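Local coordinates for peroxisomal membrane protein LPX1 (Saccharomyces cerevisiae, PDB 2Y6U), which hydrolyses ester bonds of lipids, acting as an acyl esterase, triacylglycerol lipase and phospholipase A of the yeast peroxisome, at residues A[99-102]-A[103-107]; A[260-263]-A[264-268]; A[334-337]-A[338-341]. All blocks are in the same frame, centred on the assembly; numbering follows the deposited sequence.

Overall arrangement
All three contacts are local, each joining residues a turn or so apart, and they come in series along an alpha/beta hydrolase chain built on a mixed central sheet. Interaction 1 closes helix 98-103, soon after strand 84-92; interaction 2 closes helix 259-264; interaction 3 lies within helix 330-347. The centres of interactions 1 and 2 are 16 Å apart, nearest atoms about 6 Å, and both meet the second subunit. Interaction 3 lies across the chain's centre, about 33 Å and 31 Å from them between centres, and touches no other chain. The first two thus belong to the dimer-facing side, the third to the helix layer packed on the core sheet, at strands 164-168 and 286-292.

Interaction 1 (A[99-102]-A[103-107]); sequences DSAV and RNRGR
Arg105 doubles back over Ala101 and Val102 at the C-terminal end of helix 98-103, where the helix gives way to a type II beta turn over residues 104-107. The last regular helical bond runs from Asn104 N to Ser100 O, 2.9 Å; Arg105 N then takes Val102 O instead, a step three residues back, approaching from above the carbonyl plane. Gly106, with its positive phi, lets the turn close through the bond from Arg107 N to Asn104 O. Its own carbonyl reaches Arg363 of the second subunit.

The Arg105 chain is bent at chi2 (-84°), which carries it back along the helix end. Its CG is tight on Val102 O at 3.0 Å, its NH1 lies 3.9 Å from Ala101 CB, and Val102 CG2 sits over one face of the guanidinium, 4.0 Å above the plane and offset toward its rim. Lys256 O and Thr255 O accept from NH1 and NH2, fixing how the guanidinium is turned.

Asn104 has CG beside its own backbone N (chi1 -70°), which brings the amide under the helix end. ND2 comes to 3.2 Å from Ser100 O but is badly aligned for a bond; its real acceptors are Glu32 O and Val95 O. Were Asn104 cut back to an alanine, both those carbonyls would probably be left without this donor and Arg107 without one of its acceptors, setting the arginine freer to swing. Glu32 also ties this corner by its carboxylate, salt-bridged to both Arg103 and Arg107. The Arg107 guanidinium has Arg103 O over one face, while its NH1 meets Asn104 OD1 at 3.1 Å, in the plane of the amide carbonyl.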
# COMPACT_ATOMS: atom_id res chain seq x y z
N ASP A 99 -3.81 -9.52 -21.52
CA ASP A 99 -4.35 -8.35 -22.23
C ASP A 99 -3.66 -7.13 -21.70
O ASP A 99 -3.58 -6.11 -22.43
CB ASP A 99 -5.87 -8.29 -22.08
CG ASP A 99 -6.58 -9.37 -22.91
OD1 ASP A 99 -6.11 -9.74 -24.01
OD2 ASP A 99 -7.64 -9.83 -22.46
N SER A 100 -3.13 -7.21 -20.47
CA SER A 100 -2.43 -6.06 -19.94
C SER A 100 -1.13 -5.85 -20.70
O SER A 100 -0.84 -4.73 -21.11
CB SER A 100 -2.10 -6.25 -18.47
OG SER A 100 -3.33 -6.25 -17.71
N ALA A 101 -0.46 -6.96 -21.04
CA ALA A 101 0.76 -6.88 -21.84
C ALA A 101 0.52 -6.27 -23.18
O ALA A 101 1.33 -5.50 -23.68
CB ALA A 101 1.44 -8.30 -22.02
N VAL A 102 -0.59 -6.65 -23.82
CA VAL A 102 -0.94 -6.07 -25.09
C VAL A 102 -1.12 -4.55 -24.93
O VAL A 102 -0.60 -3.79 -25.76
CB VAL A 102 -2.20 -6.80 -25.69
CG1 VAL A 102 -2.74 -6.14 -27.02
CG2 VAL A 102 -1.88 -8.37 -25.92
N ARG A 103 -1.86 -4.11 -23.93
CA ARG A 103 -2.08 -2.65 -23.74
C ARG A 103 -0.74 -1.91 -23.54
O ARG A 103 -0.61 -0.78 -23.98
CB ARG A 103 -2.87 -2.31 -22.49
CG ARG A 103 -4.38 -2.43 -22.49
CD ARG A 103 -5.13 -1.47 -23.27
NE ARG A 103 -5.31 -0.11 -22.76
CZ ARG A 103 -6.32 0.69 -23.16
NH1 ARG A 103 -7.25 0.20 -23.94
NH2 ARG A 103 -6.48 1.94 -22.74
N ASN A 104 0.18 -2.58 -22.83
CA ASN A 104 1.45 -2.04 -22.38
C ASN A 104 2.61 -2.30 -23.40
O ASN A 104 3.77 -1.93 -23.13
CB ASN A 104 1.81 -2.63 -21.04
CG ASN A 104 0.90 -2.12 -19.95
OD1 ASN A 104 0.52 -0.97 -20.01
ND2 ASN A 104 0.61 -2.93 -18.96
N ARG A 105 2.26 -2.75 -24.60
CA ARG A 105 3.29 -2.95 -25.62
C ARG A 105 4.17 -1.74 -25.81
O ARG A 105 3.70 -0.63 -26.08
CB ARG A 105 2.69 -3.41 -26.98
CG ARG A 105 2.05 -4.81 -26.83
CD ARG A 105 3.05 -6.01 -26.97
NE ARG A 105 2.52 -7.20 -27.71
CZ ARG A 105 2.22 -8.40 -27.16
NH1 ARG A 105 2.34 -8.62 -25.83
NH2 ARG A 105 1.77 -9.39 -27.95
N GLY A 106 5.48 -1.96 -25.71
CA GLY A 106 6.47 -0.89 -25.87
C GLY A 106 6.78 -0.09 -24.58
O GLY A 106 7.69 0.69 -24.60
N ARG A 107 5.96 -0.23 -23.54
CA ARG A 107 6.14 0.49 -22.28
C ARG A 107 6.88 -0.26 -21.20
O ARG A 107 7.36 0.37 -20.26
CB ARG A 107 4.81 0.82 -21.62
CG ARG A 107 3.88 1.66 -22.47
CD ARG A 107 2.51 1.79 -21.72
NE ARG A 107 1.57 2.50 -22.62
CZ ARG A 107 0.24 2.36 -22.52
NH1 ARG A 107 -0.29 1.56 -21.58
NH2 ARG A 107 -0.54 2.99 -23.38

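Interaction 2 (A[260-263]-A[264-268]); sequences AQNL and LCYMN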
# COMPACT_ATOMS: atom_id res chain seq x y z
N ALA A 260 10.51 -12.54 -23.40
CA ALA A 260 11.38 -11.77 -22.48
C ALA A 260 10.72 -11.49 -21.15
O ALA A 260 11.35 -11.61 -20.08
CB ALA A 260 11.85 -10.47 -23.15
N GLN A 261 9.42 -11.14 -21.19
CA GLN A 261 8.66 -10.82 -19.93
C GLN A 261 8.44 -12.07 -19.08
O GLN A 261 8.55 -12.01 -17.85
CB GLN A 261 7.36 -10.10 -20.26
CG GLN A 261 7.60 -8.70 -20.81
CD GLN A 261 8.27 -7.79 -19.81
OE1 GLN A 261 8.12 -7.99 -18.63
NE2 GLN A 261 8.98 -6.79 -20.28
N ASN A 262 8.29 -13.20 -19.77
CA ASN A 262 8.08 -14.47 -19.12
C ASN A 262 9.38 -14.77 -18.32
O ASN A 262 9.34 -14.97 -17.09
CB ASN A 262 7.76 -15.54 -20.20
CG ASN A 262 7.02 -16.72 -19.67
OD1 ASN A 262 7.19 -17.08 -18.51
ND2 ASN A 262 6.21 -17.40 -20.57
N LEU A 263 10.51 -14.69 -19.00
CA LEU A 263 11.82 -14.95 -18.42
C LEU A 263 12.11 -14.00 -17.25
O LEU A 263 12.64 -14.44 -16.23
CB LEU A 263 12.92 -14.86 -19.45
CG LEU A 263 12.91 -16.04 -20.45
CD1 LEU A 263 13.91 -15.80 -21.58
CD2 LEU A 263 13.22 -17.41 -19.76
N LEU A 264 11.80 -12.71 -17.41
CA LEU A 264 11.97 -11.74 -16.35
C LEU A 264 11.20 -12.02 -15.06
O LEU A 264 11.55 -11.47 -14.00
CB LEU A 264 11.56 -10.33 -16.86
CG LEU A 264 12.45 -9.67 -17.88
CD1 LEU A 264 11.85 -8.44 -18.56
CD2 LEU A 264 13.84 -9.36 -17.26
N CYS A 265 10.17 -12.86 -15.13
CA CYS A 265 9.46 -13.27 -13.95
C CYS A 265 10.33 -14.12 -13.04
O CYS A 265 9.95 -14.29 -11.92
CB CYS A 265 8.24 -14.10 -14.30
SG CYS A 265 6.97 -13.07 -15.08
N TYR A 266 11.43 -14.68 -13.55
CA TYR A 266 12.27 -15.61 -12.86
C TYR A 266 13.61 -14.99 -12.42
O TYR A 266 14.41 -15.68 -11.84
CB TYR A 266 12.51 -16.90 -13.72
CG TYR A 266 11.22 -17.59 -14.05
CD1 TYR A 266 10.66 -18.58 -13.18
CD2 TYR A 266 10.52 -17.27 -15.20
CE1 TYR A 266 9.44 -19.19 -13.46
CE2 TYR A 266 9.26 -17.85 -15.48
CZ TYR A 266 8.73 -18.81 -14.61
OH TYR A 266 7.56 -19.41 -14.91
N MET A 267 13.91 -13.74 -12.79
CA MET A 267 15.27 -13.24 -12.77
C MET A 267 15.47 -12.18 -11.69
O MET A 267 16.55 -11.69 -11.53
CB MET A 267 15.57 -12.62 -14.14
CG MET A 267 15.60 -13.73 -15.26
SD MET A 267 15.62 -13.02 -16.97
CE MET A 267 17.22 -12.28 -16.98
N ASN A 268 14.42 -11.84 -10.96
CA ASN A 268 14.45 -10.60 -10.15
C ASN A 268 14.03 -10.80 -8.69
O ASN A 268 13.83 -9.81 -7.97
CB ASN A 268 13.37 -9.70 -10.78
CG ASN A 268 13.68 -8.27 -10.63
OD1 ASN A 268 14.86 -7.84 -10.44
ND2 ASN A 268 12.61 -7.48 -10.58
O HOH W 1 6.72 -19.37 -17.33
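Leu264 lies against Ala260 and Gln261 where helix 259-264 ends, its C-terminus unwinding through successive turns bonded three residues back. Leu264 N makes the last full helical bond, 2.9 Å to Ala260 O, and its CG presses on the same oxygen. CD1 meets the Gln261 amide almost equally at all three of its atoms, 3.7 Å from NE2; the amide is held in turn by Asn96, which donates to OE1, and by Gly109 O, which accepts from NE2.

At Cys265 the backbone leaves the helix: its N bonds Asn262 O at 3.0 Å, and Gln261 O only weakly.

Tyr266 continues the pattern through N to Leu263 O. With CG beside its backbone N (chi1 -59°), the ring runs alongside the Asn262 side chain, pointing the same way, the amide and ring planes 23° apart. The ring turns its edge to Asn262: CD2 is 3.2 Å from Asn262 O, and OD1 also lies in the ring plane. Beyond the edge, one water bridges the pair, donating to Asn262 OD1 at 2.6 Å and hydrogen-bonded to Tyr266 OH. A glycerol, probably from the crystallisation liquor, lies close to the Asn262 side chain.

Met267 curls back under Leu263: its CG is 3.2 Å from Leu263 O and its SD 4.1 Å from Leu263 CB. Asn268 leads onward, its ND2 bonded to Asn111 OD1.

Leu263 and Tyr266 pack on helix 194-202 at Leu200, Tyr266 and Met267 on Ile192 of strand 192-193, while Leu264 and Met267 meet Phe374 of the second subunit, on its helix 360-378.

Interaction 3 (A[334-337]-A[338-341]); sequences IERI and NHHI
Arg336 stacks its guanidinium over one face of His339 on helix 330-347, the planes only 16° from parallel and NH2 set toward the ring's rim. Starting from CB, the arginine chain leaves with CG beside its own backbone N and then bends at chi2 (-84°) and again at chi3, which turns the head across the helix toward Glu335 and His339. NE comes first to a partner, in a salt bridge to Glu335 OE1 at 2.8 Å. CZ rides over the His339 ring, nearest CD2. NH2 does double duty: in its own plane it completes the salt bridge by bonding Glu335 OE2 at 2.9 Å, on the syn lone pair, and beneath it His339 CG is 3.6 Å away. The carboxylate is thus gripped side-on by two nitrogens, which holds the guanidinium flat for the stack. NH1, the other end nitrogen, lies 3.7 Å from His340 NE2, the two planes steeply inclined, and is salt-bridged to Asp316, whose other oxygen bonds His340 NE2. One aspartate from strand 313-318 therefore holds both residues.

Another flank of the helix carries Ile337, whose CG2 meets Ile341 CD1 at 3.6 Å, the two side chains running alongside each other. Asn338 lies similarly beside Ile334, its ND2 bonded to Arg74 O.

Backbone bonds four residues apart run unbroken, from Asn338 N to Ile334 O through Ile341 N to Ile337 O. With Ile337 and Ile341 on strand 164-168, and Arg336 and His340 on strand 286-292, this is the helix-on-sheet packing of the alpha/beta hydrolase fold.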
# COMPACT_ATOMS: atom_id res chain seq x y z
N ILE A 334 -10.64 -27.07 -7.47
CA ILE A 334 -11.91 -26.42 -7.26
C ILE A 334 -12.66 -27.00 -6.06
O ILE A 334 -13.25 -26.27 -5.23
CB ILE A 334 -12.73 -26.51 -8.53
CG1 ILE A 334 -12.13 -25.60 -9.59
CG2 ILE A 334 -14.23 -26.19 -8.29
CD1 ILE A 334 -12.60 -25.95 -11.06
N GLU A 335 -12.58 -28.33 -5.94
CA GLU A 335 -13.25 -28.98 -4.81
C GLU A 335 -12.70 -28.51 -3.53
O GLU A 335 -13.47 -28.24 -2.62
CB GLU A 335 -13.22 -30.50 -4.89
CG GLU A 335 -13.88 -31.14 -3.72
CD GLU A 335 -12.96 -31.26 -2.43
OE1 GLU A 335 -11.69 -31.22 -2.54
OE2 GLU A 335 -13.53 -31.43 -1.31
N ARG A 336 -11.38 -28.28 -3.47
CA ARG A 336 -10.81 -27.67 -2.30
C ARG A 336 -11.20 -26.23 -2.04
O ARG A 336 -11.50 -25.86 -0.92
CB ARG A 336 -9.28 -27.78 -2.26
CG ARG A 336 -8.76 -29.16 -2.29
CD ARG A 336 -8.75 -29.76 -0.87
NE ARG A 336 -10.01 -30.32 -0.50
CZ ARG A 336 -10.43 -30.52 0.75
NH1 ARG A 336 -9.68 -30.26 1.89
NH2 ARG A 336 -11.63 -31.04 0.86
N ILE A 337 -11.12 -25.42 -3.05
CA ILE A 337 -11.46 -24.03 -2.91
C ILE A 337 -12.94 -23.93 -2.40
O ILE A 337 -13.24 -23.22 -1.41
CB ILE A 337 -11.36 -23.33 -4.26
CG1 ILE A 337 -9.89 -23.19 -4.73
CG2 ILE A 337 -12.13 -21.98 -4.21
CD1 ILE A 337 -9.68 -22.62 -6.16
N ASN A 338 -13.84 -24.73 -2.97
CA ASN A 338 -15.25 -24.67 -2.54
C ASN A 338 -15.41 -25.11 -1.08
O ASN A 338 -16.19 -24.54 -0.32
CB ASN A 338 -16.12 -25.51 -3.45
CG ASN A 338 -16.27 -24.89 -4.85
OD1 ASN A 338 -15.91 -23.69 -5.04
ND2 ASN A 338 -16.73 -25.68 -5.80
N HIS A 339 -14.72 -26.19 -0.73
CA HIS A 339 -14.76 -26.69 0.61
C HIS A 339 -14.34 -25.61 1.58
O HIS A 339 -15.04 -25.30 2.59
CB HIS A 339 -13.81 -27.94 0.75
CG HIS A 339 -13.60 -28.35 2.17
ND1 HIS A 339 -14.58 -29.01 2.89
CD2 HIS A 339 -12.56 -28.17 3.03
CE1 HIS A 339 -14.13 -29.26 4.11
NE2 HIS A 339 -12.93 -28.73 4.23
N HIS A 340 -13.20 -24.99 1.31
CA HIS A 340 -12.67 -24.04 2.27
C HIS A 340 -13.48 -22.78 2.35
O HIS A 340 -13.66 -22.22 3.42
CB HIS A 340 -11.20 -23.74 2.04
CG HIS A 340 -10.32 -24.88 2.35
ND1 HIS A 340 -10.20 -25.41 3.62
CD2 HIS A 340 -9.60 -25.67 1.53
CE1 HIS A 340 -9.40 -26.47 3.56
NE2 HIS A 340 -9.00 -26.63 2.30
N ILE A 341 -14.00 -22.33 1.24
CA ILE A 341 -14.86 -21.13 1.31
C ILE A 341 -16.13 -21.41 2.07
O ILE A 341 -16.61 -20.61 2.92
CB ILE A 341 -15.23 -20.67 -0.16
CG1 ILE A 341 -13.96 -20.07 -0.86
CG2 ILE A 341 -16.37 -19.66 -0.14
CD1 ILE A 341 -14.26 -19.68 -2.37